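Local coordinates for protein amidohydrolase (Xanthomonas campestris pv. campestris, PDB 4DZH) that probably deaminates adenosine-type nucleosides such as 5'-methylthioadenosine, as a zinc-dependent hydrolase of the amidohydrolase superfamily, at residues 12-17 with 58-63; 227-232 with 246-251. All coordinates share one frame; numbering follows the deposited sequence.

Contact 1. Residues 12-17 with 58-63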
loop_
_atom_site.group_PDB
_atom_site.type_symbol
_atom_site.label_atom_id
_atom_site.label_comp_id
_atom_site.label_asym_id
_atom_site.label_seq_id
_atom_site.Cartn_x
_atom_site.Cartn_y
_atom_site.Cartn_z
ATOM N N GLU A 12 -43.681 -0.790 3.637
ATOM C CA GLU A 12 -43.331 -0.498 5.025
ATOM C C GLU A 12 -42.283 0.611 5.106
ATOM O O GLU A 12 -41.331 0.609 4.364
ATOM C CB GLU A 12 -42.820 -1.799 5.648
ATOM C CG GLU A 12 -41.804 -1.729 6.765
ATOM C CD GLU A 12 -41.364 -3.131 7.211
ATOM O OE1 GLU A 12 -41.912 -4.111 6.671
ATOM O OE2 GLU A 12 -40.474 -3.267 8.088
ATOM N N PRO A 13 -42.483 1.589 5.983
ATOM C CA PRO A 13 -41.563 2.726 6.010
ATOM C C PRO A 13 -40.218 2.338 6.631
ATOM O O PRO A 13 -40.172 1.514 7.554
ATOM C CB PRO A 13 -42.271 3.735 6.920
ATOM C CG PRO A 13 -43.712 3.232 7.048
ATOM C CD PRO A 13 -43.636 1.754 6.882
ATOM N N CYS A 14 -39.138 2.931 6.136
ATOM C CA CYS A 14 -37.855 2.886 6.820
ATOM C C CYS A 14 -37.160 4.199 6.454
ATOM O O CYS A 14 -37.620 4.909 5.552
ATOM C CB CYS A 14 -37.051 1.669 6.374
ATOM S SG CYS A 14 -36.434 1.726 4.649
ATOM N N ASP A 15 -36.084 4.551 7.150
ATOM C CA ASP A 15 -35.491 5.883 6.993
ATOM C C ASP A 15 -34.679 5.939 5.696
ATOM O O ASP A 15 -34.772 6.897 4.901
ATOM C CB ASP A 15 -34.489 6.184 8.139
ATOM C CG ASP A 15 -35.159 6.467 9.495
ATOM O OD1 ASP A 15 -36.397 6.602 9.568
ATOM O OD2 ASP A 15 -34.419 6.570 10.503
ATOM N N LEU A 16 -33.873 4.904 5.498
ATOM C CA LEU A 16 -32.902 4.896 4.413
ATOM C C LEU A 16 -32.805 3.493 3.822
ATOM O O LEU A 16 -32.803 2.504 4.569
ATOM C CB LEU A 16 -31.535 5.308 4.980
ATOM C CG LEU A 16 -30.300 5.285 4.088
ATOM C CD1 LEU A 16 -30.339 6.353 2.987
ATOM C CD2 LEU A 16 -29.064 5.480 4.938
ATOM N N LEU A 17 -32.761 3.405 2.504
ATOM C CA LEU A 17 -32.446 2.163 1.819
ATOM C C LEU A 17 -31.204 2.405 0.952
ATOM O O LEU A 17 -31.199 3.304 0.109
ATOM C CB LEU A 17 -33.617 1.728 0.924
ATOM C CG LEU A 17 -33.346 0.422 0.171
ATOM C CD1 LEU A 17 -33.352 -0.737 1.149
ATOM C CD2 LEU A 17 -34.314 0.189 -0.954
ATOM N N PHE A 58 -40.247 -2.027 1.204
ATOM C CA PHE A 58 -40.050 -0.751 1.886
ATOM C C PHE A 58 -40.477 0.493 1.130
ATOM O O PHE A 58 -40.382 0.563 -0.097
ATOM C CB PHE A 58 -38.554 -0.587 2.218
ATOM C CG PHE A 58 -38.062 -1.584 3.215
ATOM C CD1 PHE A 58 -38.416 -1.473 4.544
ATOM C CD2 PHE A 58 -37.252 -2.639 2.820
ATOM C CE1 PHE A 58 -37.983 -2.396 5.474
ATOM C CE2 PHE A 58 -36.807 -3.563 3.731
ATOM C CZ PHE A 58 -37.169 -3.445 5.072
ATOM N N ALA A 59 -40.887 1.498 1.907
ATOM C CA ALA A 59 -41.079 2.852 1.408
ATOM C C ALA A 59 -40.061 3.738 2.131
ATOM O O ALA A 59 -40.378 4.403 3.121
ATOM C CB ALA A 59 -42.506 3.334 1.679
ATOM N N PRO A 60 -38.813 3.725 1.649
ATOM C CA PRO A 60 -37.736 4.458 2.331
ATOM C C PRO A 60 -37.951 5.959 2.254
ATOM O O PRO A 60 -38.316 6.414 1.176
ATOM C CB PRO A 60 -36.486 4.115 1.495
ATOM C CG PRO A 60 -36.847 2.918 0.681
ATOM C CD PRO A 60 -38.342 2.972 0.473
ATOM N N ALA A 61 -37.657 6.716 3.315
ATOM C CA ALA A 61 -37.757 8.180 3.235
ATOM C C ALA A 61 -36.750 8.694 2.204
ATOM O O ALA A 61 -37.002 9.677 1.500
ATOM C CB ALA A 61 -37.497 8.820 4.605
ATOM N N ARG A 62 -35.611 8.019 2.117
ATOM C CA ARG A 62 -34.617 8.312 1.086
ATOM C C ARG A 62 -33.913 7.014 0.639
ATOM O O ARG A 62 -33.725 6.087 1.438
ATOM C CB ARG A 62 -33.613 9.380 1.569
ATOM C CG ARG A 62 -33.011 9.102 2.951
ATOM C CD ARG A 62 -31.946 10.147 3.412
ATOM N NE ARG A 62 -32.579 11.343 3.972
ATOM C CZ ARG A 62 -31.951 12.314 4.623
ATOM N NH1 ARG A 62 -32.644 13.366 5.072
ATOM N NH2 ARG A 62 -30.646 12.227 4.846
ATOM N N THR A 63 -33.552 6.944 -0.644
ATOM C CA THR A 63 -32.879 5.760 -1.189
ATOM C C THR A 63 -31.547 6.198 -1.779
ATOM O O THR A 63 -31.490 7.242 -2.424
ATOM C CB THR A 63 -33.693 5.107 -2.325
ATOM O OG1 THR A 63 -34.934 4.610 -1.799
ATOM C CG2 THR A 63 -32.921 3.952 -2.975
#

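Contact 2. Residues 227-232 with 246-251. With ZN (zinc ion), chain E.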
loop_
_atom_site.group_PDB
_atom_site.type_symbol
_atom_site.label_atom_id
_atom_site.label_comp_id
_atom_site.label_asym_id
_atom_site.label_seq_id
_atom_site.Cartn_x
_atom_site.Cartn_y
_atom_site.Cartn_z
ATOM N N LEU A 227 -2.899 -1.898 25.390
ATOM C CA LEU A 227 -1.488 -1.913 25.790
ATOM C C LEU A 227 -0.531 -2.291 24.663
ATOM O O LEU A 227 -0.618 -3.399 24.104
ATOM C CB LEU A 227 -1.308 -2.900 26.936
ATOM C CG LEU A 227 0.093 -3.203 27.450
ATOM C CD1 LEU A 227 0.628 -1.984 28.136
ATOM C CD2 LEU A 227 0.048 -4.390 28.461
ATOM N N HIS A 228 0.414 -1.410 24.340
ATOM C CA HIS A 228 1.541 -1.832 23.495
ATOM C C HIS A 228 2.283 -2.989 24.150
ATOM O O HIS A 228 2.826 -2.810 25.254
ATOM C CB HIS A 228 2.548 -0.704 23.262
ATOM C CG HIS A 228 1.992 0.521 22.600
ATOM N ND1 HIS A 228 1.879 1.714 23.272
ATOM C CD2 HIS A 228 1.642 0.776 21.313
ATOM C CE1 HIS A 228 1.443 2.645 22.441
ATOM N NE2 HIS A 228 1.288 2.107 21.246
ATOM N N THR A 229 2.357 -4.141 23.486
ATOM C CA THR A 229 2.912 -5.347 24.130
ATOM C C THR A 229 3.869 -6.117 23.215
ATOM O O THR A 229 3.492 -6.528 22.107
ATOM C CB THR A 229 1.767 -6.293 24.532
ATOM O OG1 THR A 229 0.780 -5.593 25.299
ATOM C CG2 THR A 229 2.284 -7.497 25.385
ATOM N N HIS A 230 5.106 -6.372 23.668
ATOM C CA HIS A 230 6.048 -7.176 22.874
ATOM C C HIS A 230 6.292 -6.599 21.463
ATOM O O HIS A 230 6.390 -7.325 20.451
ATOM C CB HIS A 230 5.630 -8.664 22.788
ATOM C CG HIS A 230 5.955 -9.452 24.021
ATOM N ND1 HIS A 230 6.424 -10.747 23.958
ATOM C CD2 HIS A 230 5.857 -9.140 25.336
ATOM C CE1 HIS A 230 6.625 -11.195 25.191
ATOM N NE2 HIS A 230 6.284 -10.242 26.042
ATOM N N GLU A 231 6.410 -5.280 21.414
ATOM C CA GLU A 231 6.607 -4.597 20.163
ATOM C C GLU A 231 8.031 -4.787 19.613
ATOM O O GLU A 231 8.262 -4.808 18.405
ATOM C CB GLU A 231 6.264 -3.102 20.328
ATOM C CG GLU A 231 6.439 -2.352 18.999
ATOM C CD GLU A 231 6.056 -0.891 19.066
ATOM O OE1 GLU A 231 5.905 -0.375 20.185
ATOM O OE2 GLU A 231 5.876 -0.284 17.972
ATOM N N THR A 232 9.019 -4.942 20.513
ATOM C CA THR A 232 10.397 -5.002 20.045
ATOM C C THR A 232 11.201 -6.048 20.818
ATOM O O THR A 232 10.834 -6.383 21.953
ATOM C CB THR A 232 11.143 -3.642 20.159
ATOM O OG1 THR A 232 11.289 -3.265 21.527
ATOM C CG2 THR A 232 10.407 -2.515 19.420
ATOM N N ARG A 246 9.896 -12.433 30.646
ATOM C CA ARG A 246 9.361 -11.773 29.442
ATOM C C ARG A 246 8.181 -10.890 29.867
ATOM O O ARG A 246 7.528 -11.166 30.875
ATOM C CB ARG A 246 8.862 -12.789 28.404
ATOM C CG ARG A 246 9.906 -13.664 27.725
ATOM C CD ARG A 246 9.233 -14.863 27.030
ATOM N NE ARG A 246 8.382 -14.513 25.870
ATOM C CZ ARG A 246 8.857 -14.281 24.654
ATOM N NH1 ARG A 246 10.178 -14.316 24.472
ATOM N NH2 ARG A 246 8.022 -14.004 23.621
ATOM N N PRO A 247 7.855 -9.836 29.078
ATOM C CA PRO A 247 6.769 -8.959 29.540
ATOM C C PRO A 247 5.423 -9.684 29.666
ATOM O O PRO A 247 4.708 -9.414 30.621
ATOM C CB PRO A 247 6.703 -7.860 28.453
ATOM C CG PRO A 247 8.074 -7.797 27.916
ATOM C CD PRO A 247 8.628 -9.232 27.979
ATOM N N LEU A 248 5.082 -10.578 28.741
ATOM C CA LEU A 248 3.799 -11.269 28.864
ATOM C C LEU A 248 3.732 -12.092 30.164
ATOM O O LEU A 248 2.678 -12.174 30.797
ATOM C CB LEU A 248 3.495 -12.100 27.610
ATOM C CG LEU A 248 2.713 -11.346 26.524
ATOM C CD1 LEU A 248 2.768 -12.145 25.235
ATOM C CD2 LEU A 248 1.276 -11.081 27.045
ATOM N N ALA A 249 4.858 -12.679 30.570
ATOM C CA ALA A 249 4.917 -13.413 31.840
ATOM C C ALA A 249 4.658 -12.499 33.042
ATOM O O ALA A 249 3.894 -12.844 33.963
ATOM C CB ALA A 249 6.267 -14.123 31.974
ATOM N N ARG A 250 5.303 -11.332 33.045
ATOM C CA ARG A 250 5.048 -10.326 34.077
ATOM C C ARG A 250 3.603 -9.808 34.088
ATOM O O ARG A 250 2.994 -9.679 35.144
ATOM C CB ARG A 250 6.020 -9.157 33.960
ATOM C CG ARG A 250 5.602 -7.906 34.729
ATOM C CD ARG A 250 6.651 -6.792 34.580
ATOM N NE ARG A 250 6.236 -5.595 35.289
ATOM C CZ ARG A 250 6.048 -4.419 34.706
ATOM N NH1 ARG A 250 6.268 -4.307 33.404
ATOM N NH2 ARG A 250 5.630 -3.359 35.421
ATOM N N LEU A 251 3.049 -9.488 32.919
ATOM C CA LEU A 251 1.661 -9.046 32.860
ATOM C C LEU A 251 0.703 -10.145 33.317
ATOM O O LEU A 251 -0.323 -9.865 33.937
ATOM C CB LEU A 251 1.304 -8.645 31.431
ATOM C CG LEU A 251 2.019 -7.413 30.833
ATOM C CD1 LEU A 251 1.834 -7.346 29.329
ATOM C CD2 LEU A 251 1.547 -6.113 31.463
HETATM ZN ZN ZN E . 1.103 2.848 19.214
HETATM O O HOH W 1 2.927 2.083 18.789
#

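Contact 1. Residues 12-17 with 58-63
Two short parallel strand pairs, bent at a shared corner, join residues 12-17 to residues 58-63 in the small beta domain beside the amidohydrolase barrel. On the first leg Ala-59 N gives its hydrogen to Glu-12 O at 2.7 Å, and Ala-61 N reaches Cys-14 O at 2.9 Å. Both chains then turn, at Asp-15 and at Ala-61 and Arg-62. Arg-62 N bonds to Asp-15 O across this corner, and beyond it Leu-17 N bonds to Arg-62 O at 3.0 Å. At the turn Asp-15 and Leu-16 both face Val-40 of strand 36-41, a classic beta bulge.

Glu-12, Cys-14, Leu-17, Phe-58 and Pro-60 put their side chains on the same face of the paired strands. With chi1 at 69°, the Cys-14 sulfur is set between its own backbone N and carbonyl carbon and meets the Phe-58 ring obliquely, SG lying 4.4 Å from the ring centroid. The same SG is 4.0 Å from Pro-60 CB. Leu-17 lies alongside the proline, and its CB presses tightly on Pro-60 CG at 3.5 Å. The Glu-12 side chain runs beside the ring, OE2 3.7 Å from Phe-58 CE1, while its carboxylate forms a salt bridge with Arg-57. Phe-58 also packs on Ala-39, Ala-47 and Leu-49 of the neighbouring antiparallel strands. The corner thus passes the parallel pairing of 12-14 with 58-60 on to 16-20 with 63-66, the parallel edge of a mixed four-stranded beta sheet.

Contact 2. Residues 227-232 with 246-251
His-230, the first residue after strand 225-229, projects onto the first turn of helix 247-254, and its imidazole meets three successive residues, Arg-246 to Leu-248, each from a different direction. Leu-248 N donates to His-230 NE2 at 3.0 Å, the donor tilted 26° from the ring plane. Above one face of the imidazole stands the Leu-248 side chain, with CD1 4.0 Å from the ring centroid and almost on the normal, a CH-pi contact. Pro-247 crosses the ring obliquely, its CD 3.2 Å from His-230 NE2. The Arg-246 guanidinium lies at the ring edge, its plane turned 67° from that of the imidazole, and NH2 comes within 3.5 Å of His-230 CE1; a bend at chi3 (67°) folds the chain back there, and NE forms a salt bridge with Glu-273.

Back along the strand the contact becomes aliphatic. Leu-227 CD2 and Leu-251 CD1 meet tip to tip at 3.6 Å, and Thr-229 CG2 sits 4.0 Å from Leu-251 CD1. The Thr-229 hydroxyl turns instead to Leu-227 O. Between these residues His-228 points the other way, binding zinc through NE2 at 2.2 Å. Since NE2 of His-230 accepts a hydrogen bond from Leu-248 N and ND1 is hydrogen-bonded to Gln-268 O, the ring is probably neutral with its proton on ND1, bridging the helix start and the loop after strand 261-265.

Contact 1 and contact 2 belong to different parts of the chain and lie on opposite sides of its centre, with their own centres 50 Å apart and their nearest atoms about 34 Å apart. Contact 1 lies in the small beta domain, its centre about 31 Å from the chain centre and away from the annotated metal sites. Contact 2 lies in the barrel, where strand 225-229 turns Leu-227 and Thr-229 to helix 247-254 and His-228 to the zinc it shares with His-79, His-81 and Asp-316. The two are in series along the sequence, so contact 1 is complete before the barrel strand of contact 2 begins.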